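Local coordinates for protein nickel-dependent hydrogenase large subunit (Allochromatium vinosum, PDB 3MYR) that forms the nickel-iron large subunit of a membrane-bound hydrogenase, which splits H2 and hands the electrons on to an acceptor, at residues Asp8-Ile13 with Leu17-Gln22; Ala528-Asn533 with Ile543-Thr548; Arg48-Ala53 with His492-Glu497; Ala55-Ile60 with Ala502-Val507. One frame throughout, in Å; residues are numbered along the deposited sequence.

Contact 1: residues Asp8-Ile13 with Leu17-Gln22; sequences DPITRI and LRIEAQ
Asp8 and Arg18 form a salt bridge, Arg18 NH1 giving a bond of 2.7 Å to Asp8 OD1. The oxygen sits at the guanidinium edge, close to its plane, and receives the N-H on its anti side. The carboxylate itself is turned 82° from the guanidinium. Arg18 also uses NE and NH2 to hold one oxygen of Glu20, with Arg18 NE at 2.6 Å from Glu20 OE1, so a single cation joins two carboxylates. With a leucine in place of Arg18, Asp8 would probably lose its charged mate and Glu20 OE1 the two N-H groups that grip it.

After Asp8 comes Pro9, behind a cis peptide bond. Ile10 N then bonds straight to Leu17 O at 3.1 Å and 175°. A water adds a second link between the same two residues, 2.9 Å from Leu17 N and 2.6 Å from Ile10 O. The Ile10 side chain crosses that of Ile19 at a slant, its CD1 lying 3.7 Å from Ile19 CG1. Ile13 closes the contact. Its CG1 stands between the backbone N and the carbonyl carbon (chi1 61°), and CD1 presses tightly on Leu17 CB at 3.4 Å. The side chain of Ile13 is about 9 Å from the bound Ni-Fe oxidized active center (NFV).

Asp8, Thr11 and Arg12 hydrogen-bond to the small subunit. Strand 17-24 is the middle one of an antiparallel sheet, between strands 5-7 and 27-35. Helix 543-551 packs on Ile10 and Leu17, and helix 556-560 on Ile13 and Leu17.

Contact 2: residues Ala528-Asn533 with Ile543-Thr548; sequences AALQDN and IEILRT
The OG1 of Thr548 hydrogen-bonds to Thr426 OG1, which leaves the methyl of Thr548 to meet Ala529 and Leu530. The bond satisfies the polar end of a buried side chain. CG2 of Thr548 stands anti to the backbone N (chi1 of the OG1 branch -72°) and touches Ala529 CB at 3.8 Å. The same methyl lies 4.0 Å from Leu530 CD2. The two side chains, Leu530 and Thr548, lie antiparallel to each other, the leucine passing beside the threonine.

Leu530 also reaches the preceding turn of the facing helix. Its CD2 comes 4.1 Å from Ile545 CA, close to the backbone itself, while CD1 lies 4.2 Å from Ile545 CG2. No hydrogen bond crosses between the two segments. The packing is apolar and fairly relaxed, and it lies away from the metal sites.

The contact joins the last turn of helix 525-531 to the start of helix 543-551. Strand 27-35 lies next to both, with Ala31 against Leu530 and Ile28 against Ile545, so the helix pair rests on an outer strand of the N-terminal antiparallel sheet.

Contact 3: residues Arg48-Ala53 with His492-Glu497; sequences RDPRDA and HWIVIE
Pro50 packs against Ile494 and Ile496, and these three buried residues make up the close part of the contact. The proline ring uses two carbons. Its CG lies 3.8 Å from Ile496 CG1, and its CB lies 4.0 Å from Ile494 CD1. The isoleucines are two apart on the strand and point to the same side, so the ring meets both. Ile494 holds CG1 anti to its backbone N (chi1 -175°), which carries CD1 out to the proline. Pro50 and Ile496 meet at a slant. No hydrogen bond crosses between the segments.

The rest of the contact is looser. Ala53 points toward the strand, but its CB stays 5.3 Å from Ile494 CD1. On the strand, Val495 and Glu497 are partly exposed and take no part.

The turn that presents Pro50 is held from its own side. Asp49 OD1 accepts from Arg51 N at 2.8 Å, an Asx turn. Arg51 also grips Asp49 side-on, with Arg51 NE 3.2 Å from Asp49 OD1 and Arg51 NH2 2.9 Å from Asp49 OD2. That salt bridge fixes the carboxylate beside the turn.

Strand 488-497 is the central strand of its antiparallel sheet, between strands 476-485 and 500-507. Helix 67-80 touches Pro50 through Val76. The loop that carries the proline leads directly into helix 53-58.

Contact 4: residues Ala55-Ile60 with Ala502-Val507; sequences AFVQRI and ANYQAV. With MG (magnesium ion), chain O.
The magnesium site takes one of its ligands from this contact, where Ala506 meets Ile60. Ala506 O binds the magnesium ion at 2.1 Å, beside three waters at the same distance. Glu42 and His561 complete the six ligands. One of the waters donates to Gln505 OE1 at 2.7 Å, which makes Gln505 a second-shell residue of the site. Bending at chi2 (-71°) turns the end of Gln505 toward that water.

The CB of Ala506 points toward residues 55-60 and lies 4.5 Å from Ile60 CD1, a loose touch. Strand 500-507 is an edge strand of an antiparallel three-stranded sheet. A classic beta bulge interrupts it, with Ala502 and Asn503 both opposite Val495. Beyond the bulge Tyr504 reaches out to helix 53-58.

Val57 extends from that helix to meet it. Val57 CG1 comes obliquely to the ring, 4.0 Å from Tyr504 CE2, and Val57 CG2 lies 3.9 Å from Tyr504 OH. That hydroxyl hydrogen-bonds to His492 ND1 and to Ser72 OG, so its buried oxygen is satisfied. The side chain of Ile60 is about 6 Å from the bound Ni-Fe oxidized active center (NFV).

Overall arrangement
The four contacts form two groups. Contacts 1 and 2 lie about 11 Å apart between centres and touch through Ile19 with Leu530 and Ile10 with Leu546. They join the N-terminal sheet to helices 525-531 and 543-551. Contacts 3 and 4 lie about 8 Å apart between centres and share the sheet of strands 488-497 and 500-507, with His492 and Tyr504 linking them. Along the chain contact 1 closes first, contacts 3 and 4 interleave after it, and contact 2 comes last. The centres of contacts 2 and 3 are about 38 Å apart. In both groups early and late parts of the chain meet, and contacts 1 and 4 both come near the nickel-iron centre.

Contact 1: residues Asp8-Ile13 with Leu17-Gln22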
# COMPACT_ATOMS: atom_id res chain seq x y z
N ASP B 8 -7.78 14.60 -12.38
CA ASP B 8 -7.05 13.43 -12.86
C ASP B 8 -5.64 13.92 -13.21
O ASP B 8 -5.48 14.70 -14.12
CB ASP B 8 -7.79 12.90 -14.08
CG ASP B 8 -7.23 11.60 -14.59
OD1 ASP B 8 -7.89 10.97 -15.46
OD2 ASP B 8 -6.10 11.25 -14.18
N PRO B 9 -4.60 13.49 -12.48
CA PRO B 9 -4.63 12.45 -11.43
C PRO B 9 -5.03 13.04 -10.08
O PRO B 9 -4.68 14.15 -9.74
CB PRO B 9 -3.16 11.99 -11.32
CG PRO B 9 -2.32 13.21 -11.83
CD PRO B 9 -3.24 13.96 -12.82
N ILE B 10 -5.71 12.26 -9.27
CA ILE B 10 -5.70 12.48 -7.85
C ILE B 10 -4.29 12.08 -7.41
O ILE B 10 -3.87 10.93 -7.60
CB ILE B 10 -6.77 11.54 -7.17
CG1 ILE B 10 -8.19 11.90 -7.73
CG2 ILE B 10 -6.80 11.71 -5.59
CD1 ILE B 10 -8.71 13.25 -7.17
N THR B 11 -3.60 12.96 -6.74
CA THR B 11 -2.30 12.60 -6.18
C THR B 11 -2.41 12.38 -4.65
O THR B 11 -3.46 12.56 -4.06
CB THR B 11 -1.28 13.70 -6.47
OG1 THR B 11 -1.77 14.93 -5.91
CG2 THR B 11 -1.13 13.88 -8.05
N ARG B 12 -1.30 11.99 -4.04
CA ARG B 12 -1.31 11.67 -2.62
C ARG B 12 -2.33 10.61 -2.30
O ARG B 12 -3.01 10.68 -1.27
CB ARG B 12 -1.45 12.93 -1.77
CG ARG B 12 -0.05 13.58 -1.66
CD ARG B 12 -0.07 14.86 -0.83
NE ARG B 12 -0.93 15.90 -1.41
CZ ARG B 12 -2.04 16.40 -0.87
NH1 ARG B 12 -2.55 15.97 0.30
NH2 ARG B 12 -2.66 17.43 -1.46
N ILE B 13 -2.48 9.67 -3.23
CA ILE B 13 -3.07 8.37 -2.92
C ILE B 13 -2.10 7.33 -3.46
O ILE B 13 -1.05 7.65 -4.06
CB ILE B 13 -4.47 8.20 -3.65
CG1 ILE B 13 -4.30 8.27 -5.20
CG2 ILE B 13 -5.40 9.28 -3.25
CD1 ILE B 13 -5.52 7.75 -6.00
N LEU B 17 -6.47 7.33 -9.93
CA LEU B 17 -7.84 7.68 -9.67
C LEU B 17 -8.18 8.99 -10.36
O LEU B 17 -7.45 9.96 -10.28
CB LEU B 17 -8.12 7.78 -8.17
CG LEU B 17 -9.54 8.17 -7.68
CD1 LEU B 17 -10.61 7.07 -7.92
CD2 LEU B 17 -9.55 8.52 -6.14
N ARG B 18 -9.35 8.99 -10.98
CA ARG B 18 -9.90 10.17 -11.64
C ARG B 18 -11.27 10.44 -10.95
O ARG B 18 -12.04 9.48 -10.71
CB ARG B 18 -10.09 9.89 -13.16
CG ARG B 18 -11.10 10.86 -13.88
CD ARG B 18 -11.17 10.45 -15.33
NE ARG B 18 -11.74 11.48 -16.20
CZ ARG B 18 -11.05 12.27 -17.03
NH1 ARG B 18 -9.72 12.16 -17.11
NH2 ARG B 18 -11.71 13.14 -17.81
N ILE B 19 -11.52 11.69 -10.55
CA ILE B 19 -12.85 12.13 -10.09
C ILE B 19 -13.44 13.08 -11.11
O ILE B 19 -12.74 14.01 -11.58
CB ILE B 19 -12.75 12.87 -8.72
CG1 ILE B 19 -12.11 11.96 -7.65
CG2 ILE B 19 -14.14 13.40 -8.27
CD1 ILE B 19 -12.99 10.80 -7.26
N GLU B 20 -14.72 12.84 -11.49
CA GLU B 20 -15.48 13.84 -12.26
C GLU B 20 -16.65 14.28 -11.39
O GLU B 20 -17.20 13.48 -10.63
CB GLU B 20 -15.93 13.23 -13.59
CG GLU B 20 -14.70 12.95 -14.48
CD GLU B 20 -15.05 12.58 -15.94
OE1 GLU B 20 -14.12 12.28 -16.76
OE2 GLU B 20 -16.25 12.58 -16.26
N ALA B 21 -16.97 15.57 -11.44
CA ALA B 21 -18.04 16.12 -10.62
C ALA B 21 -18.95 17.01 -11.49
O ALA B 21 -18.48 17.93 -12.20
CB ALA B 21 -17.46 16.93 -9.48
N GLN B 22 -20.25 16.73 -11.45
CA GLN B 22 -21.23 17.61 -12.07
C GLN B 22 -21.57 18.67 -11.03
O GLN B 22 -22.06 18.34 -9.92
CB GLN B 22 -22.47 16.81 -12.49
CG GLN B 22 -23.61 17.70 -13.11
CD GLN B 22 -23.14 18.45 -14.37
OE1 GLN B 22 -23.17 19.69 -14.41
NE2 GLN B 22 -22.63 17.72 -15.36
O HOH W 1 -4.24 9.04 -9.41

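Contact 2: residues Ala528-Asn533 with Ile543-Thr548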
# COMPACT_ATOMS: atom_id res chain seq x y z
N ALA B 528 -20.84 9.10 -2.94
CA ALA B 528 -21.91 9.58 -2.07
C ALA B 528 -21.29 10.59 -1.09
O ALA B 528 -21.97 11.56 -0.70
CB ALA B 528 -22.58 8.43 -1.30
N ALA B 529 -20.01 10.42 -0.74
CA ALA B 529 -19.35 11.34 0.20
C ALA B 529 -19.22 12.77 -0.40
O ALA B 529 -19.46 13.75 0.29
CB ALA B 529 -17.96 10.80 0.58
N LEU B 530 -18.71 12.87 -1.63
CA LEU B 530 -18.64 14.13 -2.33
C LEU B 530 -20.01 14.73 -2.57
O LEU B 530 -20.13 15.98 -2.60
CB LEU B 530 -17.94 13.94 -3.68
CG LEU B 530 -16.42 13.57 -3.46
CD1 LEU B 530 -15.69 13.45 -4.81
CD2 LEU B 530 -15.70 14.63 -2.56
N GLN B 531 -21.04 13.87 -2.78
CA GLN B 531 -22.37 14.38 -2.97
C GLN B 531 -22.95 14.88 -1.64
O GLN B 531 -23.96 15.53 -1.65
CB GLN B 531 -23.30 13.34 -3.63
CG GLN B 531 -22.85 13.13 -5.07
CD GLN B 531 -23.42 11.90 -5.75
OE1 GLN B 531 -22.99 11.55 -6.86
NE2 GLN B 531 -24.40 11.25 -5.12
N ASP B 532 -22.30 14.59 -0.50
CA ASP B 532 -22.84 15.00 0.82
C ASP B 532 -22.23 16.37 1.29
O ASP B 532 -21.11 16.45 1.86
CB ASP B 532 -22.63 13.86 1.84
CG ASP B 532 -22.83 14.31 3.29
OD1 ASP B 532 -22.20 13.73 4.21
OD2 ASP B 532 -23.67 15.21 3.53
N ASN B 533 -22.93 17.46 0.99
CA ASN B 533 -22.60 18.76 1.59
C ASN B 533 -21.23 19.35 1.17
O ASN B 533 -20.48 19.89 1.98
CB ASN B 533 -22.75 18.66 3.13
CG ASN B 533 -22.81 20.04 3.83
OD1 ASN B 533 -22.61 20.16 5.07
ND2 ASN B 533 -23.07 21.09 3.06
N ILE B 543 -9.26 21.62 -3.42
CA ILE B 543 -8.84 21.11 -2.15
C ILE B 543 -9.99 20.44 -1.37
O ILE B 543 -9.76 19.52 -0.63
CB ILE B 543 -8.20 22.23 -1.38
CG1 ILE B 543 -7.44 21.73 -0.15
CG2 ILE B 543 -9.23 23.28 -1.02
CD1 ILE B 543 -6.39 22.76 0.38
N GLU B 544 -11.24 20.83 -1.62
CA GLU B 544 -12.32 20.24 -0.84
C GLU B 544 -12.58 18.82 -1.28
O GLU B 544 -12.97 17.98 -0.50
CB GLU B 544 -13.62 21.04 -0.97
CG GLU B 544 -13.52 22.55 -0.52
CD GLU B 544 -13.13 23.53 -1.65
OE1 GLU B 544 -13.45 24.73 -1.54
OE2 GLU B 544 -12.48 23.13 -2.64
N ILE B 545 -12.39 18.54 -2.56
CA ILE B 545 -12.52 17.17 -3.05
C ILE B 545 -11.42 16.30 -2.43
O ILE B 545 -11.69 15.21 -1.89
CB ILE B 545 -12.48 17.16 -4.59
CG1 ILE B 545 -13.84 17.60 -5.13
CG2 ILE B 545 -12.14 15.72 -5.12
CD1 ILE B 545 -13.88 17.74 -6.73
N LEU B 546 -10.18 16.81 -2.45
CA LEU B 546 -9.05 16.07 -1.98
C LEU B 546 -9.22 15.75 -0.50
O LEU B 546 -8.90 14.67 -0.08
CB LEU B 546 -7.75 16.87 -2.22
CG LEU B 546 -7.40 17.19 -3.69
CD1 LEU B 546 -6.05 17.92 -3.75
CD2 LEU B 546 -7.35 15.95 -4.54
N ARG B 547 -9.65 16.72 0.30
CA ARG B 547 -9.75 16.44 1.74
C ARG B 547 -10.60 15.21 2.01
O ARG B 547 -10.22 14.38 2.81
CB ARG B 547 -10.38 17.64 2.48
CG ARG B 547 -9.42 18.70 2.74
CD ARG B 547 -10.07 19.97 3.31
NE ARG B 547 -9.04 20.94 3.53
CZ ARG B 547 -9.16 22.08 4.19
NH1 ARG B 547 -10.33 22.50 4.65
NH2 ARG B 547 -8.09 22.84 4.34
N THR B 548 -11.74 15.10 1.33
CA THR B 548 -12.69 14.01 1.55
C THR B 548 -12.22 12.73 0.87
O THR B 548 -12.16 11.65 1.53
CB THR B 548 -14.10 14.41 1.11
OG1 THR B 548 -14.63 15.35 2.05
CG2 THR B 548 -15.09 13.19 1.07

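Contact 3: residues Arg48-Ala53 with His492-Glu497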
# COMPACT_ATOMS: atom_id res chain seq x y z
N ARG B 48 -2.40 -21.82 -11.25
CA ARG B 48 -1.14 -21.85 -10.48
C ARG B 48 -1.31 -22.62 -9.18
O ARG B 48 -2.40 -23.04 -8.87
CB ARG B 48 -0.67 -20.41 -10.24
CG ARG B 48 -0.23 -19.77 -11.58
CD ARG B 48 0.30 -18.35 -11.31
NE ARG B 48 0.40 -17.56 -12.55
CZ ARG B 48 1.48 -17.50 -13.32
NH1 ARG B 48 2.59 -18.19 -13.01
NH2 ARG B 48 1.48 -16.67 -14.34
N ASP B 49 -0.21 -22.81 -8.45
CA ASP B 49 -0.22 -23.48 -7.17
C ASP B 49 -0.79 -22.57 -6.07
O ASP B 49 -0.27 -21.48 -5.88
CB ASP B 49 1.19 -23.90 -6.79
CG ASP B 49 1.20 -24.93 -5.61
OD1 ASP B 49 0.54 -24.71 -4.55
OD2 ASP B 49 1.79 -26.01 -5.79
N PRO B 50 -1.85 -22.98 -5.35
CA PRO B 50 -2.43 -22.18 -4.22
C PRO B 50 -1.39 -21.81 -3.18
O PRO B 50 -1.55 -20.75 -2.54
CB PRO B 50 -3.43 -23.15 -3.55
CG PRO B 50 -3.92 -23.99 -4.82
CD PRO B 50 -2.62 -24.24 -5.57
N ARG B 51 -0.35 -22.62 -3.00
CA ARG B 51 0.67 -22.24 -1.98
C ARG B 51 1.43 -20.99 -2.47
O ARG B 51 2.02 -20.30 -1.64
CB ARG B 51 1.63 -23.38 -1.67
CG ARG B 51 0.85 -24.53 -0.97
CD ARG B 51 1.75 -25.74 -0.92
NE ARG B 51 2.15 -26.16 -2.24
CZ ARG B 51 3.17 -27.00 -2.49
NH1 ARG B 51 3.82 -27.61 -1.49
NH2 ARG B 51 3.45 -27.33 -3.75
N ASP B 52 1.51 -20.78 -3.80
CA ASP B 52 2.25 -19.60 -4.35
C ASP B 52 1.38 -18.33 -4.38
O ASP B 52 1.91 -17.24 -4.63
CB ASP B 52 2.66 -19.82 -5.83
CG ASP B 52 3.68 -20.96 -6.04
OD1 ASP B 52 4.05 -21.62 -5.07
OD2 ASP B 52 4.10 -21.18 -7.22
N ALA B 53 0.04 -18.46 -4.32
CA ALA B 53 -0.83 -17.31 -4.54
C ALA B 53 -0.41 -16.06 -3.71
O ALA B 53 -0.39 -14.95 -4.23
CB ALA B 53 -2.30 -17.67 -4.30
N HIS B 492 -10.30 -12.79 0.08
CA HIS B 492 -9.85 -13.49 -1.09
C HIS B 492 -10.67 -14.76 -1.12
O HIS B 492 -10.61 -15.54 -0.16
CB HIS B 492 -8.38 -13.87 -0.99
CG HIS B 492 -7.44 -12.70 -1.12
ND1 HIS B 492 -6.10 -12.86 -1.35
CD2 HIS B 492 -7.67 -11.36 -1.11
CE1 HIS B 492 -5.52 -11.67 -1.44
NE2 HIS B 492 -6.46 -10.75 -1.34
N TRP B 493 -11.42 -14.98 -2.20
CA TRP B 493 -12.17 -16.24 -2.30
C TRP B 493 -11.43 -17.15 -3.28
O TRP B 493 -11.17 -16.73 -4.42
CB TRP B 493 -13.57 -15.94 -2.83
CG TRP B 493 -14.50 -15.39 -1.80
CD1 TRP B 493 -15.53 -16.09 -1.20
CD2 TRP B 493 -14.61 -14.03 -1.34
NE1 TRP B 493 -16.23 -15.25 -0.37
CE2 TRP B 493 -15.68 -14.00 -0.42
CE3 TRP B 493 -13.82 -12.86 -1.52
CZ2 TRP B 493 -16.05 -12.82 0.25
CZ3 TRP B 493 -14.19 -11.69 -0.89
CH2 TRP B 493 -15.30 -11.67 0.01
N ILE B 494 -11.08 -18.35 -2.87
CA ILE B 494 -10.31 -19.25 -3.76
C ILE B 494 -11.10 -20.53 -4.03
O ILE B 494 -11.74 -21.08 -3.14
CB ILE B 494 -8.94 -19.61 -3.19
CG1 ILE B 494 -8.11 -20.44 -4.18
CG2 ILE B 494 -9.09 -20.38 -1.84
CD1 ILE B 494 -6.62 -20.66 -3.69
N VAL B 495 -10.98 -21.04 -5.25
CA VAL B 495 -11.54 -22.32 -5.56
C VAL B 495 -10.42 -23.15 -6.10
O VAL B 495 -9.73 -22.73 -7.07
CB VAL B 495 -12.69 -22.19 -6.63
CG1 VAL B 495 -13.22 -23.54 -7.08
CG2 VAL B 495 -13.80 -21.29 -6.08
N ILE B 496 -10.25 -24.34 -5.52
CA ILE B 496 -9.12 -25.21 -5.87
C ILE B 496 -9.60 -26.48 -6.54
O ILE B 496 -10.52 -27.16 -6.04
CB ILE B 496 -8.26 -25.63 -4.64
CG1 ILE B 496 -7.59 -24.40 -3.97
CG2 ILE B 496 -7.19 -26.63 -5.06
CD1 ILE B 496 -7.18 -24.70 -2.52
N GLU B 497 -8.99 -26.81 -7.67
CA GLU B 497 -9.32 -28.09 -8.31
C GLU B 497 -8.04 -28.81 -8.66
O GLU B 497 -7.16 -28.26 -9.33
CB GLU B 497 -10.21 -27.91 -9.58
CG GLU B 497 -11.49 -27.12 -9.27
CD GLU B 497 -12.44 -26.94 -10.51
OE1 GLU B 497 -11.97 -27.08 -11.65
OE2 GLU B 497 -13.63 -26.58 -10.32

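Contact 4: residues Ala55-Ile60 with Ala502-Val507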
# COMPACT_ATOMS: atom_id res chain seq x y z
N ALA B 55 2.27 -14.79 -2.79
CA ALA B 55 3.38 -13.98 -3.34
C ALA B 55 2.95 -13.14 -4.53
O ALA B 55 3.38 -12.00 -4.66
CB ALA B 55 4.55 -14.89 -3.76
N PHE B 56 2.06 -13.69 -5.38
CA PHE B 56 1.41 -12.89 -6.45
C PHE B 56 0.49 -11.81 -5.90
O PHE B 56 0.59 -10.64 -6.29
CB PHE B 56 0.57 -13.79 -7.40
CG PHE B 56 1.38 -14.71 -8.27
CD1 PHE B 56 1.99 -15.87 -7.72
CD2 PHE B 56 1.54 -14.43 -9.65
CE1 PHE B 56 2.78 -16.71 -8.49
CE2 PHE B 56 2.33 -15.29 -10.49
CZ PHE B 56 2.95 -16.45 -9.91
N VAL B 57 -0.45 -12.17 -5.02
CA VAL B 57 -1.44 -11.15 -4.64
C VAL B 57 -0.88 -10.13 -3.62
O VAL B 57 -1.37 -9.02 -3.51
CB VAL B 57 -2.75 -11.73 -4.13
CG1 VAL B 57 -3.37 -12.54 -5.25
CG2 VAL B 57 -2.50 -12.68 -2.91
N GLN B 58 0.19 -10.47 -2.92
CA GLN B 58 0.81 -9.43 -2.17
C GLN B 58 1.18 -8.23 -3.05
O GLN B 58 1.08 -7.06 -2.61
CB GLN B 58 2.03 -9.93 -1.41
CG GLN B 58 2.51 -8.81 -0.43
CD GLN B 58 3.59 -9.25 0.56
OE1 GLN B 58 4.47 -10.09 0.26
NE2 GLN B 58 3.56 -8.63 1.71
N ARG B 59 1.62 -8.52 -4.28
CA ARG B 59 2.00 -7.49 -5.25
C ARG B 59 0.79 -6.80 -5.89
O ARG B 59 0.97 -5.93 -6.74
CB ARG B 59 2.95 -8.07 -6.34
CG ARG B 59 4.43 -8.02 -5.89
CD ARG B 59 4.73 -8.91 -4.63
NE ARG B 59 6.18 -9.12 -4.50
CZ ARG B 59 6.73 -9.99 -3.67
NH1 ARG B 59 5.96 -10.90 -3.05
NH2 ARG B 59 8.07 -9.99 -3.47
N ILE B 60 -0.41 -7.11 -5.44
CA ILE B 60 -1.51 -6.18 -5.68
C ILE B 60 -1.12 -4.79 -5.20
O ILE B 60 -1.46 -3.78 -5.83
CB ILE B 60 -2.82 -6.68 -4.98
CG1 ILE B 60 -3.34 -7.85 -5.85
CG2 ILE B 60 -3.86 -5.50 -4.86
CD1 ILE B 60 -4.60 -8.62 -5.15
N ALA B 502 -8.53 -22.80 -9.53
CA ALA B 502 -9.54 -22.77 -10.58
C ALA B 502 -10.21 -21.39 -10.63
O ALA B 502 -10.56 -20.90 -11.69
CB ALA B 502 -10.62 -23.84 -10.31
N ASN B 503 -10.38 -20.76 -9.49
CA ASN B 503 -10.79 -19.36 -9.48
C ASN B 503 -10.14 -18.71 -8.28
O ASN B 503 -9.99 -19.33 -7.20
CB ASN B 503 -12.34 -19.23 -9.35
CG ASN B 503 -12.85 -17.86 -9.84
OD1 ASN B 503 -12.06 -17.03 -10.32
ND2 ASN B 503 -14.16 -17.59 -9.67
N TYR B 504 -9.87 -17.43 -8.41
CA TYR B 504 -9.38 -16.67 -7.30
C TYR B 504 -9.98 -15.27 -7.47
O TYR B 504 -9.70 -14.56 -8.44
CB TYR B 504 -7.85 -16.66 -7.33
CG TYR B 504 -7.22 -16.25 -6.01
CD1 TYR B 504 -6.50 -17.18 -5.22
CD2 TYR B 504 -7.34 -14.93 -5.54
CE1 TYR B 504 -5.89 -16.80 -4.04
CE2 TYR B 504 -6.72 -14.56 -4.34
CZ TYR B 504 -5.97 -15.52 -3.61
OH TYR B 504 -5.42 -15.22 -2.37
N GLN B 505 -10.73 -14.81 -6.49
CA GLN B 505 -11.30 -13.48 -6.65
C GLN B 505 -11.01 -12.64 -5.39
O GLN B 505 -11.33 -13.05 -4.25
CB GLN B 505 -12.86 -13.64 -6.86
CG GLN B 505 -13.16 -14.24 -8.24
CD GLN B 505 -12.84 -13.20 -9.35
OE1 GLN B 505 -13.16 -12.01 -9.21
NE2 GLN B 505 -12.37 -13.67 -10.49
N ALA B 506 -10.48 -11.46 -5.58
CA ALA B 506 -10.26 -10.57 -4.44
C ALA B 506 -11.31 -9.49 -4.47
O ALA B 506 -11.58 -8.91 -5.51
CB ALA B 506 -8.83 -9.92 -4.48
N VAL B 507 -11.88 -9.19 -3.30
CA VAL B 507 -12.67 -7.98 -3.14
C VAL B 507 -12.01 -7.22 -2.02
O VAL B 507 -11.91 -7.68 -0.89
CB VAL B 507 -14.13 -8.29 -2.77
CG1 VAL B 507 -14.94 -7.00 -2.77
CG2 VAL B 507 -14.74 -9.38 -3.74
MG MG O . -11.53 -8.53 -7.62
O HOH W 2 -13.20 -9.73 -7.76
O HOH W 3 -12.74 -6.87 -7.23
O HOH W 4 -11.74 -8.11 -9.71